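SusD homolog (PDB 3SGH) probably binds glycans at the cell surface as a SusD-like outer-membrane lipoprotein, working with a SusC-like TonB-dependent transporter in their uptake. Local coordinates at residues 22-27 with 86-91; 156-161 with 179-184; 219-224 with 324-329; 142-147 with 489-494. All blocks are in the same frame, centred on the assembly; numbering follows the deposited sequence. Where two conformers were deposited one is given.

All four contacts of this helix-rich protein are buried, but their chemistry differs. Contacts 3 and 4 lie nearer the chain's centre, about 16 Å from it, than contacts 1 and 2, at about 20 and 24 Å. Contacts 1 and 2 are apolar meetings of helices, their centres about 19 Å apart, without a hydrogen bond across either. Contact 3 is the charged one: an arginine on helix 319-331 takes the carboxylate of the partly exposed Glu221 from a loop. It touches contact 2 through Lys183 NZ and Gly224 O, 3.0 Å apart. Contact 4, aromatic and bridged by a water, shares helix 140-162 with contact 2 and joins it to the C-terminal region.

Contact 1: residues 22-27 with 86-91; sequences STMFNV and PSFFLV
Met24, a selenomethionine, lies across the first turn of helix 87-95 and makes nearly the whole contact. Its CG sits 3.6 Å from Ser87 CB, the closest approach between the two segments. One atom further along, SE is 3.9 Å from both Ser87 CB and the backbone N of Phe88. The chain then bends at chi3 (71°), which turns CE onto the Phe88 backbone and CB; Met24 CE is 3.9 Å from Phe88 CB. That methyl lies at the edge of the Phe88 ring, near its plane, and not over a face. With chi1 of Phe88 at 175°, CG lies opposite the backbone N and carries the ring off, where it makes a cation-pi contact with Arg109.

The setting is one of short N-terminal helices laid against longer ones, part of the alpha-alpha superhelix of SusD-like proteins. Helix 100-120 backs the joint: Thr108 touches Met24, and Ala105 touches Val91. From helix 17-24, Leu20 adds contacts to Ser87, Leu90 and Val91, so the same helix reaches helix 87-95 at more than one level. Just after Met24, Asn26 folds back on the backbone, its ND2 donating to Thr23 O at 3.0 Å, while Asn26 N donates to that same oxygen from the same face of the carbonyl plane.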
loop_
_atom_site.group_PDB
_atom_site.type_symbol
_atom_site.label_atom_id
_atom_site.label_comp_id
_atom_site.label_asym_id
_atom_site.label_seq_id
_atom_site.Cartn_x
_atom_site.Cartn_y
_atom_site.Cartn_z
ATOM N N SER A 22 -5.904 -14.554 14.818
ATOM C CA SER A 22 -4.442 -14.502 14.614
ATOM C C SER A 22 -4.038 -14.780 13.181
ATOM O O SER A 22 -3.132 -14.121 12.656
ATOM C CB SER A 22 -3.694 -15.480 15.551
ATOM O OG SER A 22 -3.935 -15.081 16.897
ATOM N N THR A 23 -4.642 -15.758 12.521
ATOM C CA THR A 23 -4.336 -16.019 11.119
ATOM C C THR A 23 -4.773 -14.861 10.242
ATOM O O THR A 23 -4.054 -14.449 9.346
ATOM C CB THR A 23 -5.081 -17.230 10.585
ATOM O OG1 THR A 23 -5.219 -18.200 11.631
ATOM C CG2 THR A 23 -4.349 -17.797 9.379
HETATM N N MSE A 24 -5.979 -14.358 10.517
HETATM C CA MSE A 24 -6.562 -13.281 9.701
HETATM C C MSE A 24 -5.646 -12.069 9.725
HETATM O O MSE A 24 -5.478 -11.364 8.716
HETATM C CB MSE A 24 -7.965 -12.870 10.189
HETATM C CG MSE A 24 -8.976 -13.992 10.189
HETATM SE SE MSE A 24 -10.678 -13.397 10.823
HETATM C CE MSE A 24 -11.095 -12.330 9.301
ATOM N N PHE A 25 -5.018 -11.847 10.882
ATOM C CA PHE A 25 -4.190 -10.673 11.071
ATOM C C PHE A 25 -2.975 -10.613 10.141
ATOM O O PHE A 25 -2.332 -9.540 10.009
ATOM C CB PHE A 25 -3.641 -10.606 12.493
ATOM C CG PHE A 25 -4.616 -10.183 13.581
ATOM C CD1 PHE A 25 -5.820 -9.533 13.344
ATOM C CD2 PHE A 25 -4.241 -10.397 14.891
ATOM C CE1 PHE A 25 -6.626 -9.125 14.409
ATOM C CE2 PHE A 25 -5.053 -10.002 15.954
ATOM C CZ PHE A 25 -6.226 -9.401 15.721
ATOM N N ASN A 26 -2.610 -11.740 9.523
ATOM C CA ASN A 26 -1.504 -11.695 8.551
ATOM C C ASN A 26 -1.768 -10.765 7.349
ATOM O O ASN A 26 -0.827 -10.346 6.697
ATOM C CB ASN A 26 -1.193 -13.087 8.065
ATOM C CG ASN A 26 -0.437 -13.885 9.120
ATOM O OD1 ASN A 26 0.757 -13.646 9.323
ATOM N ND2 ASN A 26 -1.144 -14.738 9.857
ATOM N N VAL A 27 -3.023 -10.399 7.071
ATOM C CA VAL A 27 -3.253 -9.431 6.000
ATOM C C VAL A 27 -2.703 -8.033 6.261
ATOM O O VAL A 27 -2.517 -7.283 5.317
ATOM C CB VAL A 27 -4.715 -9.297 5.571
ATOM C CG1 VAL A 27 -5.277 -10.684 5.110
ATOM C CG2 VAL A 27 -5.582 -8.631 6.668
ATOM N N PRO A 86 -11.577 -19.551 5.858
ATOM C CA PRO A 86 -12.922 -19.424 6.456
ATOM C C PRO A 86 -12.979 -18.742 7.819
ATOM O O PRO A 86 -14.039 -18.663 8.408
ATOM C CB PRO A 86 -13.394 -20.902 6.556
ATOM C CG PRO A 86 -12.141 -21.663 6.800
ATOM C CD PRO A 86 -11.094 -20.961 5.929
ATOM N N SER A 87 -11.867 -18.247 8.335
ATOM C CA SER A 87 -11.879 -17.733 9.703
ATOM C C SER A 87 -12.929 -16.656 9.918
ATOM O O SER A 87 -13.523 -16.636 10.975
ATOM C CB SER A 87 -10.506 -17.226 10.122
ATOM O OG SER A 87 -9.593 -18.307 10.099
ATOM N N PHE A 88 -13.148 -15.773 8.935
ATOM C CA PHE A 88 -14.143 -14.727 9.097
ATOM C C PHE A 88 -15.521 -15.313 9.471
ATOM O O PHE A 88 -16.209 -14.835 10.409
ATOM C CB PHE A 88 -14.338 -13.840 7.847
ATOM C CG PHE A 88 -15.428 -12.883 8.040
ATOM C CD1 PHE A 88 -15.247 -11.832 8.893
ATOM C CD2 PHE A 88 -16.678 -13.088 7.486
ATOM C CE1 PHE A 88 -16.279 -10.962 9.166
ATOM C CE2 PHE A 88 -17.711 -12.244 7.748
ATOM C CZ PHE A 88 -17.519 -11.173 8.603
ATOM N N PHE A 89 -15.937 -16.344 8.739
ATOM C CA PHE A 89 -17.264 -16.926 8.975
ATOM C C PHE A 89 -17.324 -17.740 10.242
ATOM O O PHE A 89 -18.331 -17.737 10.941
ATOM C CB PHE A 89 -17.735 -17.769 7.798
ATOM C CG PHE A 89 -18.004 -16.949 6.577
ATOM C CD1 PHE A 89 -18.955 -15.950 6.605
ATOM C CD2 PHE A 89 -17.299 -17.152 5.408
ATOM C CE1 PHE A 89 -19.214 -15.167 5.482
ATOM C CE2 PHE A 89 -17.573 -16.380 4.279
ATOM C CZ PHE A 89 -18.505 -15.395 4.321
ATOM N N LEU A 90 -16.231 -18.405 10.565
ATOM C CA LEU A 90 -16.135 -19.102 11.834
ATOM C C LEU A 90 -16.260 -18.133 13.014
ATOM O O LEU A 90 -16.955 -18.442 13.999
ATOM C CB LEU A 90 -14.811 -19.873 11.907
ATOM C CG LEU A 90 -14.689 -21.080 10.971
ATOM C CD1 LEU A 90 -13.240 -21.609 11.021
ATOM C CD2 LEU A 90 -15.646 -22.213 11.321
ATOM N N VAL A 91 -15.636 -16.956 12.911
ATOM C CA VAL A 91 -15.753 -15.945 13.965
ATOM C C VAL A 91 -17.169 -15.396 14.004
ATOM O O VAL A 91 -17.764 -15.235 15.068
ATOM C CB VAL A 91 -14.749 -14.785 13.822
ATOM C CG1 VAL A 91 -15.052 -13.672 14.824
ATOM C CG2 VAL A 91 -13.284 -15.318 13.988
#

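Contact 2: residues 156-161 with 179-184; sequences TILKSA and GDCSKW
Leu158 points its two methyls at different residues of the facing helix. CD2 goes to Cys181, lying 3.9 Å from SG, while CD1 goes to the base of Trp184, 4.1 Å from its CB. Leu158 and Trp184 cross at a slant, and the indole leads away from the contact, so the leucine meets the root of the tryptophan and not its ring. Cys181 sits between two residues one helical turn apart: its thiol is 4.1 Å from Ala161 CB as well as touching Leu158. The sulfur reaches both because chi1 (-68°) sets SG beside the backbone N. The backbones come near here, with the CA atoms of Leu158 and Cys181 5.7 Å apart, and Leu158 O rests 3.9 Å from Cys181 CB.

Cys181 opens helix 181-198, and Asp180 is its N-cap. One carboxylate oxygen, OD1, takes weak bonds from Ser182 N at 2.9 Å and Lys183 N at 3.4 Å, meeting the first amides of the helix. Trp184 has its polar end fixed elsewhere, its NE1 donating to Asp174 OD2, and its ring meets Tyr177 and Phe187 edge-to-face.

The contact thus pairs the C-terminal end of helix 140-162 with the start of helix 181-198. Helix 100-120 packs against both, with Val100 on Ala161, Ala103 on Ile157, and Met104 and Leu107 on Trp184.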
loop_
_atom_site.group_PDB
_atom_site.type_symbol
_atom_site.label_atom_id
_atom_site.label_comp_id
_atom_site.label_asym_id
_atom_site.label_seq_id
_atom_site.Cartn_x
_atom_site.Cartn_y
_atom_site.Cartn_z
ATOM N N THR A 156 -18.571 1.121 15.381
ATOM C CA THR A 156 -19.553 1.360 16.448
ATOM C C THR A 156 -19.238 0.493 17.648
ATOM O O THR A 156 -19.300 0.943 18.796
ATOM C CB THR A 156 -20.956 1.052 15.977
ATOM O OG1 THR A 156 -21.266 1.918 14.877
ATOM C CG2 THR A 156 -21.975 1.286 17.112
ATOM N N ILE A 157 -18.854 -0.747 17.376
ATOM C CA ILE A 157 -18.496 -1.692 18.446
ATOM C C ILE A 157 -17.243 -1.289 19.177
ATOM O O ILE A 157 -17.219 -1.296 20.400
ATOM C CB ILE A 157 -18.284 -3.120 17.897
ATOM C CG1 ILE A 157 -19.614 -3.655 17.406
ATOM C CG2 ILE A 157 -17.767 -4.053 19.017
ATOM C CD1 ILE A 157 -19.495 -4.895 16.585
ATOM N N LEU A 158 -16.199 -0.954 18.421
ATOM C CA LEU A 158 -14.913 -0.567 19.021
ATOM C C LEU A 158 -15.046 0.729 19.860
ATOM O O LEU A 158 -14.403 0.846 20.907
ATOM C CB LEU A 158 -13.839 -0.382 17.959
ATOM C CG LEU A 158 -13.400 -1.655 17.220
ATOM C CD1 LEU A 158 -12.557 -1.323 15.977
ATOM C CD2 LEU A 158 -12.671 -2.627 18.225
ATOM N N LYS A 159 -15.877 1.673 19.405
ATOM C CA LYS A 159 -16.038 2.961 20.094
ATOM C C LYS A 159 -16.635 2.770 21.473
ATOM O O LYS A 159 -16.180 3.384 22.437
ATOM C CB LYS A 159 -16.906 3.933 19.281
ATOM C CG LYS A 159 -16.974 5.338 19.856
ATOM C CD LYS A 159 -17.818 6.320 18.997
ATOM C CE LYS A 159 -18.208 7.607 19.796
ATOM N NZ LYS A 159 -19.517 8.165 19.230
ATOM N N SER A 160 -17.640 1.922 21.561
ATOM C CA SER A 160 -18.205 1.584 22.837
ATOM C C SER A 160 -17.220 0.821 23.726
ATOM O O SER A 160 -17.036 1.149 24.928
ATOM C CB SER A 160 -19.464 0.740 22.610
ATOM O OG SER A 160 -19.979 0.362 23.858
ATOM N N ALA A 161 -16.596 -0.202 23.154
ATOM C CA ALA A 161 -15.633 -1.020 23.872
ATOM C C ALA A 161 -14.494 -0.161 24.479
ATOM O O ALA A 161 -14.062 -0.401 25.612
ATOM C CB ALA A 161 -15.069 -2.119 22.922
ATOM N N GLY A 179 -4.818 -5.072 22.757
ATOM C CA GLY A 179 -6.226 -4.984 23.151
ATOM C C GLY A 179 -6.802 -3.618 23.353
ATOM O O GLY A 179 -7.955 -3.503 23.714
ATOM N N ASP A 180 -6.005 -2.576 23.124
ATOM C CA ASP A 180 -6.457 -1.221 23.284
ATOM C C ASP A 180 -7.403 -0.820 22.137
ATOM O O ASP A 180 -6.952 -0.472 21.023
ATOM C CB ASP A 180 -5.265 -0.280 23.375
ATOM C CG ASP A 180 -5.670 1.150 23.709
ATOM O OD1 ASP A 180 -6.852 1.580 23.496
ATOM O OD2 ASP A 180 -4.786 1.883 24.192
ATOM N N CYS A 181 -8.705 -0.854 22.407
ATOM C CA CYS A 181 -9.698 -0.519 21.373
ATOM C C CYS A 181 -9.716 0.943 20.969
ATOM O O CYS A 181 -10.248 1.263 19.893
ATOM C CB CYS A 181 -11.111 -0.949 21.792
ATOM S SG CYS A 181 -11.213 -2.795 21.841
ATOM N N SER A 182 -9.161 1.839 21.784
ATOM C CA SER A 182 -9.024 3.227 21.342
ATOM C C SER A 182 -8.009 3.338 20.209
ATOM O O SER A 182 -8.182 4.148 19.324
ATOM C CB SER A 182 -8.630 4.149 22.493
ATOM O OG SER A 182 -9.697 4.215 23.414
ATOM N N LYS A 183 -6.962 2.520 20.239
ATOM C CA LYS A 183 -5.957 2.508 19.144
ATOM C C LYS A 183 -6.576 1.877 17.901
ATOM O O LYS A 183 -6.440 2.403 16.784
ATOM C CB LYS A 183 -4.713 1.734 19.511
ATOM C CG LYS A 183 -3.857 2.318 20.593
ATOM C CD LYS A 183 -3.044 3.516 20.137
ATOM C CE LYS A 183 -2.096 4.085 21.268
ATOM N NZ LYS A 183 -0.946 3.192 21.623
ATOM N N TRP A 184 -7.301 0.782 18.096
ATOM C CA TRP A 184 -7.998 0.199 16.958
ATOM C C TRP A 184 -9.045 1.143 16.350
ATOM O O TRP A 184 -9.290 1.127 15.137
ATOM C CB TRP A 184 -8.638 -1.130 17.288
ATOM C CG TRP A 184 -7.685 -2.268 17.345
ATOM C CD1 TRP A 184 -7.292 -2.935 18.452
ATOM C CD2 TRP A 184 -6.993 -2.868 16.242
ATOM N NE1 TRP A 184 -6.410 -3.941 18.120
ATOM C CE2 TRP A 184 -6.198 -3.910 16.767
ATOM C CE3 TRP A 184 -6.982 -2.631 14.861
ATOM C CZ2 TRP A 184 -5.402 -4.712 15.964
ATOM C CZ3 TRP A 184 -6.167 -3.422 14.066
ATOM C CH2 TRP A 184 -5.395 -4.451 14.628
#

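Contact 3: residues 219-224 with 324-329; sequences VMESVG and FLRAEG
Arg326 and Glu221 form a two-pronged salt bridge, tying helix 319-331 of the alpha-helical SusD-like fold to the loop between helix 204-217 and strand 227-229. The arginine approaches end-on, and each of its terminal nitrogens takes one carboxylate oxygen. NH2 donates to Glu221 OE1 at 3.0 Å along a nearly straight path (166°), with the oxygen in the guanidinium plane. NH1 makes the shorter but more bent bond, 2.8 Å to Glu221 OE2, which it meets on the syn side. The grip is not flat: the two planes are turned 62° apart, and NH2 comes to OE1 from above the carboxylate.

The tightly packed part is formed by buried Val219, whose CG2 lies over the centre of one guanidinium face, 3.5 Å from Arg326 CZ and 3.6 Å from NE, its chain running past the arginine in the opposite direction. Arg326 NE also donates to Ala322 O, one turn earlier in its own helix, so the guanidinium is bonded through all three nitrogens, and Phe343 and Lys346 of helix 340-354 touch its side chain.

Glu221, by contrast, is partly exposed; its chain bends at chi2 (-75°), bringing the carboxylate back to the arginine. Asp225 OD2 accepts from the amides of Glu221 and Ser222, while Lys346 and Lys183 from neighbouring helices bond Glu221 O and Gly224 O. From the same loop, Met220 O lies oblique to the guanidinium, 3.5 Å from Arg326 NH2.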
loop_
_atom_site.group_PDB
_atom_site.type_symbol
_atom_site.label_atom_id
_atom_site.label_comp_id
_atom_site.label_asym_id
_atom_site.label_seq_id
_atom_site.Cartn_x
_atom_site.Cartn_y
_atom_site.Cartn_z
ATOM N N VAL A 219 -8.957 10.036 13.760
ATOM C CA VAL A 219 -7.909 9.295 13.042
ATOM C C VAL A 219 -6.628 9.307 13.883
ATOM O O VAL A 219 -6.562 9.928 14.967
ATOM C CB VAL A 219 -7.679 9.892 11.628
ATOM C CG1 VAL A 219 -8.931 9.707 10.727
ATOM C CG2 VAL A 219 -7.304 11.399 11.715
HETATM N N MSE A 220 -5.596 8.639 13.391
HETATM C CA MSE A 220 -4.295 8.639 14.090
HETATM C C MSE A 220 -3.748 10.066 14.153
HETATM O O MSE A 220 -3.891 10.851 13.197
HETATM C CB MSE A 220 -3.284 7.747 13.386
HETATM C CG MSE A 220 -3.628 6.297 13.367
HETATM SE SE MSE A 220 -2.252 5.336 12.426
HETATM C CE MSE A 220 -3.100 3.609 12.650
ATOM N N GLU A 221 -3.143 10.414 15.290
ATOM C CA GLU A 221 -2.632 11.773 15.519
ATOM C C GLU A 221 -1.172 11.847 15.961
ATOM O O GLU A 221 -0.541 12.872 15.731
ATOM C CB GLU A 221 -3.467 12.495 16.560
ATOM C CG GLU A 221 -4.891 12.719 16.116
ATOM C CD GLU A 221 -5.039 13.827 15.083
ATOM O OE1 GLU A 221 -4.019 14.329 14.537
ATOM O OE2 GLU A 221 -6.209 14.228 14.823
ATOM N N SER A 222 -0.642 10.759 16.498
ATOM C CA SER A 222 0.738 10.739 16.989
ATOM C C SER A 222 1.415 9.419 16.679
ATOM O O SER A 222 0.738 8.404 16.391
ATOM C CB SER A 222 0.761 10.959 18.498
ATOM O OG SER A 222 0.132 9.888 19.173
ATOM N N VAL A 223 2.740 9.414 16.734
ATOM C CA VAL A 223 3.518 8.200 16.383
ATOM C C VAL A 223 3.155 6.973 17.221
ATOM O O VAL A 223 3.250 5.849 16.724
ATOM C CB VAL A 223 5.055 8.443 16.373
ATOM C CG1 VAL A 223 5.416 9.439 15.286
ATOM C CG2 VAL A 223 5.569 8.896 17.735
ATOM N N GLY A 224 2.703 7.178 18.458
ATOM C CA GLY A 224 2.259 6.069 19.320
ATOM C C GLY A 224 1.001 5.379 18.818
ATOM O O GLY A 224 0.625 4.323 19.302
ATOM N N PHE A 324 -1.549 13.192 5.993
ATOM C CA PHE A 324 -1.503 13.434 4.543
ATOM C C PHE A 324 -2.843 13.193 3.864
ATOM O O PHE A 324 -3.142 13.858 2.886
ATOM C CB PHE A 324 -0.400 12.629 3.834
ATOM C CG PHE A 324 0.992 13.100 4.142
ATOM C CD1 PHE A 324 1.463 14.334 3.670
ATOM C CD2 PHE A 324 1.837 12.307 4.882
ATOM C CE1 PHE A 324 2.737 14.745 3.978
ATOM C CE2 PHE A 324 3.138 12.694 5.181
ATOM C CZ PHE A 324 3.594 13.918 4.737
ATOM N N LEU A 325 -3.643 12.254 4.379
ATOM C CA LEU A 325 -4.998 12.033 3.857
ATOM C C LEU A 325 -5.855 13.292 4.082
ATOM O O LEU A 325 -6.573 13.760 3.172
ATOM C CB LEU A 325 -5.618 10.814 4.546
ATOM C CG LEU A 325 -5.036 9.453 4.070
ATOM C CD1 LEU A 325 -5.455 8.378 5.015
ATOM C CD2 LEU A 325 -5.422 9.129 2.628
ATOM N N ARG A 326 -5.755 13.859 5.292
ATOM C CA ARG A 326 -6.469 15.091 5.639
ATOM C C ARG A 326 -5.956 16.279 4.832
ATOM O O ARG A 326 -6.732 17.150 4.456
ATOM C CB ARG A 326 -6.401 15.359 7.169
ATOM C CG ARG A 326 -7.297 14.397 7.948
ATOM C CD ARG A 326 -7.232 14.616 9.441
ATOM N NE ARG A 326 -5.945 14.211 9.975
ATOM C CZ ARG A 326 -5.565 14.375 11.238
ATOM N NH1 ARG A 326 -6.387 14.933 12.123
ATOM N NH2 ARG A 326 -4.376 13.965 11.630
ATOM N N ALA A 327 -4.665 16.322 4.526
ATOM C CA ALA A 327 -4.134 17.407 3.709
ATOM C C ALA A 327 -4.801 17.375 2.343
ATOM O O ALA A 327 -5.240 18.393 1.855
ATOM C CB ALA A 327 -2.598 17.310 3.582
ATOM N N GLU A 328 -4.871 16.180 1.726
ATOM C CA GLU A 328 -5.504 16.031 0.432
ATOM C C GLU A 328 -6.995 16.395 0.523
ATOM O O GLU A 328 -7.495 17.078 -0.339
ATOM C CB GLU A 328 -5.300 14.629 -0.187
ATOM C CG GLU A 328 -5.937 14.587 -1.577
ATOM C CD GLU A 328 -5.671 13.332 -2.388
ATOM O OE1 GLU A 328 -5.117 12.349 -1.856
ATOM O OE2 GLU A 328 -6.066 13.369 -3.598
ATOM N N GLY A 329 -7.686 15.906 1.551
ATOM C CA GLY A 329 -9.074 16.248 1.767
ATOM C C GLY A 329 -9.240 17.762 1.835
ATOM O O GLY A 329 -10.158 18.317 1.222
#

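Contact 4: residues 142-147 with 489-494; sequences TVWHAM and LWWAMK
Trp144 reaches from helix 140-162 to a pair of consecutive tryptophans, and the three form an aromatic cluster. At the root, Trp144 CB and CG each lie 4.1 Å from Trp490 CZ3. CD1 comes closer, 3.9 Å from Trp490 CZ3 and as near to CE3. The five-membered ring of Trp144 and the six-membered ring of Trp490 have planes 28° apart, but are slid past one another, so there is little overlap. At NE1 the partner changes: Trp144 NE1 is 3.9 Å from Trp491 CD1. The same N-H donates to a water at 3.0 Å in the plane of the indole, and Trp491 NE1 reaches that water more weakly, so one water accepts from both indoles. On the far ring, Trp144 CZ2 lies 4.0 Å from Trp491 NE1. Here the five-membered rings stand steeply to each other, at 78°, in an oblique arrangement.

Trp490 and Trp491 are the central residues of a type I beta turn from Leu489 to Ala492, and their differing first torsions send the indoles apart. Trp490 has CG anti to the backbone N (chi1 169°), whereas Trp491 has it between N and the carbonyl carbon. Lys494 ties the turn together: its NZ donates to Leu489 O and Ala492 O and forms a salt bridge with the C-terminal carboxylate of Tyr499.

Around the cluster, Ala117 and Ser118 of helix 100-120 and Met195 of helix 181-198 pack on Trp144, while helix 424-432 covers Trp491 through Ala427, Arg430 and Arg431.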
loop_
_atom_site.group_PDB
_atom_site.type_symbol
_atom_site.label_atom_id
_atom_site.label_comp_id
_atom_site.label_asym_id
_atom_site.label_seq_id
_atom_site.Cartn_x
_atom_site.Cartn_y
_atom_site.Cartn_z
ATOM N N THR A 142 -20.224 -1.816 -5.482
ATOM C CA THR A 142 -20.955 -2.564 -4.470
ATOM C C THR A 142 -20.034 -3.000 -3.365
ATOM O O THR A 142 -20.369 -2.869 -2.187
ATOM C CB THR A 142 -21.671 -3.792 -5.115
ATOM O OG1 THR A 142 -22.703 -3.297 -5.998
ATOM C CG2 THR A 142 -22.298 -4.679 -4.061
ATOM N N VAL A 143 -18.860 -3.513 -3.729
ATOM C CA VAL A 143 -17.920 -3.980 -2.684
ATOM C C VAL A 143 -17.356 -2.812 -1.878
ATOM O O VAL A 143 -17.258 -2.913 -0.682
ATOM C CB VAL A 143 -16.801 -4.935 -3.198
ATOM C CG1 VAL A 143 -15.837 -4.264 -4.178
ATOM C CG2 VAL A 143 -16.073 -5.527 -2.024
ATOM N N TRP A 144 -17.016 -1.694 -2.510
ATOM C CA TRP A 144 -16.535 -0.557 -1.732
ATOM C C TRP A 144 -17.601 -0.093 -0.738
ATOM O O TRP A 144 -17.312 0.127 0.434
ATOM C CB TRP A 144 -16.066 0.561 -2.662
ATOM C CG TRP A 144 -14.663 0.272 -3.217
ATOM C CD1 TRP A 144 -14.365 -0.278 -4.424
ATOM C CD2 TRP A 144 -13.401 0.450 -2.546
ATOM N NE1 TRP A 144 -13.037 -0.405 -4.577
ATOM C CE2 TRP A 144 -12.401 -0.002 -3.435
ATOM C CE3 TRP A 144 -13.030 0.954 -1.307
ATOM C CZ2 TRP A 144 -11.042 0.060 -3.125
ATOM C CZ3 TRP A 144 -11.675 0.974 -0.972
ATOM C CH2 TRP A 144 -10.708 0.517 -1.870
ATOM N N HIS A 145 -18.832 0.057 -1.204
ATOM C CA HIS A 145 -19.930 0.477 -0.287
ATOM C C HIS A 145 -20.201 -0.542 0.826
ATOM O O HIS A 145 -20.333 -0.160 2.017
ATOM C CB HIS A 145 -21.196 0.789 -1.060
ATOM C CG HIS A 145 -21.135 2.079 -1.825
ATOM N ND1 HIS A 145 -22.233 2.887 -2.003
ATOM C CD2 HIS A 145 -20.122 2.678 -2.484
ATOM C CE1 HIS A 145 -21.891 3.936 -2.732
ATOM N NE2 HIS A 145 -20.616 3.831 -3.043
ATOM N N ALA A 146 -20.231 -1.831 0.468
ATOM C CA ALA A 146 -20.374 -2.901 1.446
ATOM C C ALA A 146 -19.273 -2.875 2.500
ATOM O O ALA A 146 -19.575 -3.061 3.670
ATOM C CB ALA A 146 -20.402 -4.278 0.780
HETATM N N MSE A 147 -18.019 -2.656 2.068
HETATM C CA MSE A 147 -16.884 -2.606 2.990
HETATM C C MSE A 147 -16.992 -1.396 3.917
HETATM O O MSE A 147 -16.714 -1.536 5.114
HETATM C CB MSE A 147 -15.518 -2.666 2.273
HETATM C CG MSE A 147 -15.255 -3.959 1.603
HETATM SE SE MSE A 147 -13.467 -4.085 0.892
HETATM C CE MSE A 147 -13.723 -2.742 -0.494
ATOM N N LEU A 489 -9.327 0.148 -13.032
ATOM C CA LEU A 489 -10.279 0.000 -11.951
ATOM C C LEU A 489 -11.266 1.180 -11.839
ATOM O O LEU A 489 -11.035 2.271 -12.351
ATOM C CB LEU A 489 -9.523 -0.221 -10.653
ATOM C CG LEU A 489 -8.662 -1.484 -10.651
ATOM C CD1 LEU A 489 -8.056 -1.744 -9.278
ATOM C CD2 LEU A 489 -9.467 -2.735 -11.104
ATOM N N TRP A 490 -12.334 0.952 -11.078
ATOM C CA TRP A 490 -13.496 1.838 -11.057
ATOM C C TRP A 490 -13.108 3.242 -10.531
ATOM O O TRP A 490 -13.600 4.280 -11.014
ATOM C CB TRP A 490 -14.544 1.179 -10.165
ATOM C CG TRP A 490 -15.705 1.981 -9.776
ATOM C CD1 TRP A 490 -16.759 2.371 -10.581
ATOM C CD2 TRP A 490 -16.046 2.393 -8.446
ATOM N NE1 TRP A 490 -17.700 3.037 -9.813
ATOM C CE2 TRP A 490 -17.268 3.073 -8.516
ATOM C CE3 TRP A 490 -15.421 2.272 -7.215
ATOM C CZ2 TRP A 490 -17.879 3.644 -7.382
ATOM C CZ3 TRP A 490 -16.028 2.842 -6.098
ATOM C CH2 TRP A 490 -17.224 3.517 -6.193
ATOM N N TRP A 491 -12.219 3.246 -9.550
ATOM C CA TRP A 491 -11.762 4.454 -8.879
ATOM C C TRP A 491 -10.528 5.073 -9.525
ATOM O O TRP A 491 -10.156 6.187 -9.152
ATOM C CB TRP A 491 -11.444 4.174 -7.408
ATOM C CG TRP A 491 -10.510 2.992 -7.206
ATOM C CD1 TRP A 491 -10.867 1.715 -6.955
ATOM C CD2 TRP A 491 -9.059 3.001 -7.265
ATOM N NE1 TRP A 491 -9.737 0.909 -6.840
ATOM C CE2 TRP A 491 -8.624 1.680 -7.008
ATOM C CE3 TRP A 491 -8.100 3.995 -7.459
ATOM C CZ2 TRP A 491 -7.277 1.323 -7.010
ATOM C CZ3 TRP A 491 -6.749 3.649 -7.434
ATOM C CH2 TRP A 491 -6.350 2.327 -7.231
ATOM N N ALA A 492 -9.912 4.389 -10.493
ATOM C CA ALA A 492 -8.652 4.884 -11.088
ATOM C C ALA A 492 -8.961 5.943 -12.118
ATOM O O ALA A 492 -10.037 5.933 -12.718
ATOM C CB ALA A 492 -7.881 3.741 -11.763
HETATM N N MSE A 493 -8.009 6.840 -12.365
HETATM C CA MSE A 493 -8.136 7.816 -13.439
HETATM C C MSE A 493 -8.053 7.081 -14.783
HETATM O O MSE A 493 -7.227 6.210 -14.962
HETATM C CB MSE A 493 -7.007 8.846 -13.354
HETATM C CG MSE A 493 -7.121 9.880 -14.428
HETATM SE SE MSE A 493 -5.926 11.378 -14.065
HETATM C CE MSE A 493 -4.315 10.495 -13.512
ATOM N N LYS A 494 -8.972 7.384 -15.682
ATOM C CA LYS A 494 -9.020 6.723 -16.974
ATOM C C LYS A 494 -8.143 7.459 -17.955
ATOM O O LYS A 494 -7.653 8.552 -17.647
ATOM C CB LYS A 494 -10.461 6.662 -17.481
ATOM C CG LYS A 494 -11.466 6.020 -16.522
ATOM C CD LYS A 494 -11.026 4.671 -16.009
ATOM C CE LYS A 494 -12.112 4.000 -15.195
ATOM N NZ LYS A 494 -12.264 4.653 -13.826
HETATM O O HOH W 1 -11.569 -1.466 -6.995
#